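Local coordinates for protein VESB protease (Vibrio cholerae, PDB 4LK4) that is a secreted trypsin-like protease of the S1 family that probably cleaves proteins as a serine endopeptidase, at residues A[24-29]-A[66-71]. The protein carries 1 engineered substitution. Residues are numbered along the deposited sequence; the frame is centred on the assembly and turned at random.
Sequences SIVALV and VDVIIG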
ATOM      1  N   SER A  24      -3.555  -2.592  16.422  1.00 47.28           N
ATOM      2  CA  SER A  24      -3.624  -2.057  15.063  1.00 46.43           C
ATOM      3  C   SER A  24      -3.071  -2.980  13.977  1.00 44.26           C
ATOM      4  O   SER A  24      -3.013  -2.594  12.819  1.00 44.51           O
ATOM      5  CB  SER A  24      -2.918  -0.691  15.003  1.00 48.58           C
ATOM      6  OG  SER A  24      -3.607   0.311  15.763  1.00 51.09           O
ATOM      7  N   ILE A  25      -2.655  -4.193  14.321  1.00 42.37           N
ATOM      8  CA  ILE A  25      -2.160  -5.136  13.309  1.00 40.23           C
ATOM      9  C   ILE A  25      -3.290  -5.544  12.368  1.00 40.49           C
ATOM     10  O   ILE A  25      -4.466  -5.525  12.739  1.00 42.46           O
ATOM     11  CB  ILE A  25      -1.622  -6.411  13.963  1.00 38.59           C
ATOM     12  CG1 ILE A  25      -0.784  -7.250  13.013  1.00 37.28           C
ATOM     13  CG2 ILE A  25      -2.772  -7.286  14.444  1.00 38.85           C
ATOM     14  CD1 ILE A  25       0.497  -6.593  12.564  1.00 38.39           C
ATOM     15  N   VAL A  26      -2.947  -5.940  11.159  1.00 39.71           N
ATOM     16  CA  VAL A  26      -3.966  -6.403  10.228  1.00 40.64           C
ATOM     17  C   VAL A  26      -3.527  -7.659   9.478  1.00 39.93           C
ATOM     18  O   VAL A  26      -2.394  -7.729   8.985  1.00 39.69           O
ATOM     19  CB  VAL A  26      -4.268  -5.316   9.189  1.00 41.98           C
ATOM     20  CG1 VAL A  26      -5.372  -5.768   8.259  1.00 42.06           C
ATOM     21  CG2 VAL A  26      -4.602  -4.006   9.889  1.00 43.41           C
ATOM     22  N   ALA A  27      -4.427  -8.640   9.407  1.00 39.15           N
ATOM     23  CA  ALA A  27      -4.237  -9.793   8.550  1.00 37.61           C
ATOM     24  C   ALA A  27      -5.014  -9.603   7.261  1.00 38.51           C
ATOM     25  O   ALA A  27      -6.195  -9.242   7.259  1.00 38.05           O
ATOM     26  CB  ALA A  27      -4.693 -11.035   9.244  1.00 37.33           C
ATOM     27  N   LEU A  28      -4.338  -9.838   6.158  1.00 39.68           N
ATOM     28  CA  LEU A  28      -4.979  -9.802   4.850  1.00 42.23           C
ATOM     29  C   LEU A  28      -5.341 -11.228   4.456  1.00 42.03           C
ATOM     30  O   LEU A  28      -4.485 -12.121   4.437  1.00 40.14           O
ATOM     31  CB  LEU A  28      -4.048  -9.165   3.815  1.00 44.19           C
ATOM     32  CG  LEU A  28      -3.654  -7.720   4.113  1.00 46.87           C
ATOM     33  CD1 LEU A  28      -2.818  -7.212   2.955  1.00 50.67           C
ATOM     34  CD2 LEU A  28      -4.871  -6.839   4.289  1.00 47.50           C
ATOM     35  N   VAL A  29      -6.615 -11.454   4.165  1.00 43.31           N
ATOM     36  CA  VAL A  29      -7.051 -12.819   3.929  1.00 44.66           C
ATOM     37  C   VAL A  29      -7.922 -12.862   2.708  1.00 46.98           C
ATOM     38  O   VAL A  29      -8.608 -11.889   2.404  1.00 48.47           O
ATOM     39  CB  VAL A  29      -7.760 -13.425   5.152  1.00 43.61           C
ATOM     40  CG1 VAL A  29      -6.972 -13.101   6.417  1.00 44.20           C
ATOM     41  CG2 VAL A  29      -9.146 -12.889   5.306  1.00 45.52           C
ATOM     42  N   VAL A  66     -10.261  -9.800  -1.628  1.00 51.27           N
ATOM     43  CA  VAL A  66      -9.502  -9.540  -0.388  1.00 49.29           C
ATOM     44  C   VAL A  66     -10.334  -8.975   0.747  1.00 48.11           C
ATOM     45  O   VAL A  66     -11.083  -8.020   0.553  1.00 48.01           O
ATOM     46  CB  VAL A  66      -8.320  -8.600  -0.654  1.00 49.36           C
ATOM     47  CG1 VAL A  66      -7.731  -8.049   0.651  1.00 48.52           C
ATOM     48  CG2 VAL A  66      -7.262  -9.346  -1.458  1.00 49.65           C
ATOM     49  N   ASP A  67     -10.186  -9.593   1.923  1.00 47.01           N
ATOM     50  CA  ASP A  67     -10.671  -9.054   3.186  1.00 46.49           C
ATOM     51  C   ASP A  67      -9.480  -8.685   4.043  1.00 44.69           C
ATOM     52  O   ASP A  67      -8.370  -9.165   3.821  1.00 43.84           O
ATOM     53  CB  ASP A  67     -11.473 -10.086   3.968  1.00 47.79           C
ATOM     54  CG  ASP A  67     -12.786 -10.446   3.313  1.00 51.03           C
ATOM     55  OD1 ASP A  67     -13.327  -9.591   2.571  1.00 54.01           O
ATOM     56  OD2 ASP A  67     -13.276 -11.598   3.542  1.00 51.49           O
ATOM     57  N   VAL A  68      -9.728  -7.851   5.048  1.00 43.89           N
ATOM     58  CA  VAL A  68      -8.756  -7.592   6.080  1.00 42.98           C
ATOM     59  C   VAL A  68      -9.392  -7.898   7.421  1.00 42.81           C
ATOM     60  O   VAL A  68     -10.620  -7.842   7.572  1.00 44.47           O
ATOM     61  CB  VAL A  68      -8.257  -6.134   6.074  1.00 42.75           C
ATOM     62  CG1 VAL A  68      -7.960  -5.692   4.664  1.00 42.83           C
ATOM     63  CG2 VAL A  68      -9.263  -5.192   6.739  1.00 43.83           C
ATOM     64  N   ILE A  69      -8.541  -8.224   8.379  1.00 41.69           N
ATOM     65  CA  ILE A  69      -8.967  -8.467   9.774  1.00 42.43           C
ATOM     66  C   ILE A  69      -8.114  -7.603  10.665  1.00 40.77           C
ATOM     67  O   ILE A  69      -6.936  -7.882  10.838  1.00 39.10           O
ATOM     68  CB  ILE A  69      -8.800  -9.908  10.235  1.00 42.57           C
ATOM     69  CG1 ILE A  69      -9.564 -10.850   9.321  1.00 43.67           C
ATOM     70  CG2 ILE A  69      -9.330 -10.052  11.671  1.00 44.93           C
ATOM     71  CD1 ILE A  69      -9.229 -12.316   9.538  1.00 44.15           C
ATOM     72  N   ILE A  70      -8.725  -6.539  11.173  1.00 41.03           N
ATOM     73  CA  ILE A  70      -8.052  -5.523  11.978  1.00 41.42           C
ATOM     74  C   ILE A  70      -8.058  -6.018  13.407  1.00 41.47           C
ATOM     75  O   ILE A  70      -9.092  -6.427  13.913  1.00 42.28           O
ATOM     76  CB  ILE A  70      -8.815  -4.157  11.924  1.00 42.34           C
ATOM     77  CG1 ILE A  70      -8.909  -3.644  10.475  1.00 42.15           C
ATOM     78  CG2 ILE A  70      -8.129  -3.106  12.764  1.00 42.21           C
ATOM     79  CD1 ILE A  70      -9.581  -2.306  10.309  1.00 42.73           C
ATOM     80  N   GLY A  71      -6.913  -5.964  14.065  1.00 41.39           N
ATOM     81  CA  GLY A  71      -6.819  -6.441  15.466  1.00 42.45           C
ATOM     82  C   GLY A  71      -6.914  -7.945  15.507  1.00 42.69           C
ATOM     83  O   GLY A  71      -7.309  -8.519  16.488  1.00 43.20           O
TER
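Val26 sets CG1 anti to its backbone N (chi1 -177°), and this methyl comes to rest 3.6 Å from Val68 CB. Leu28 turns CG back beside its own N (chi1 -61°) and carries CD2 alongside Val68 CG1, the two side chains running the same way, 3.3 Å apart at those atoms. Val68 thus meets two neighbours on strand 25-30, Val26 and Leu28, both from across the strand gap, while Ile70 lies more loosely against Val26 CG2. This face looks into the barrel: Leu109 covers Val68 and Ile70, and Phe40 and Phe58 pack on Leu28.

The opposite face carries Ala27, Val29, Asp67 and Ile69. Here the side chains of Ile69 and Val29 cross at about a right angle, with Ile69 CD1 3.9 Å from Val29 CG1, and Val29 CG2 leans on Asp67 CB. The carboxylate of Asp67 runs on to a salt bridge with Arg83 on the adjoining strand 82-91.

Between the faces the antiparallel backbones are stitched by five hydrogen bonds. Ala27 and Ile69 exchange a pair, as do Val29 and Asp67; the bond from Val29 N to Asp67 O is nearly straight at the hydrogen (173°). Gly71 N adds the last, 2.8 Å from Ile25 O, where strand 66-70 has ended and the glycine turns off with positive phi.

Strand 25-30 begins the six-stranded sheet and pairs with 39-46 on its other edge, so its pairing with 66-70 closes the antiparallel N-terminal beta-barrel of the trypsin fold.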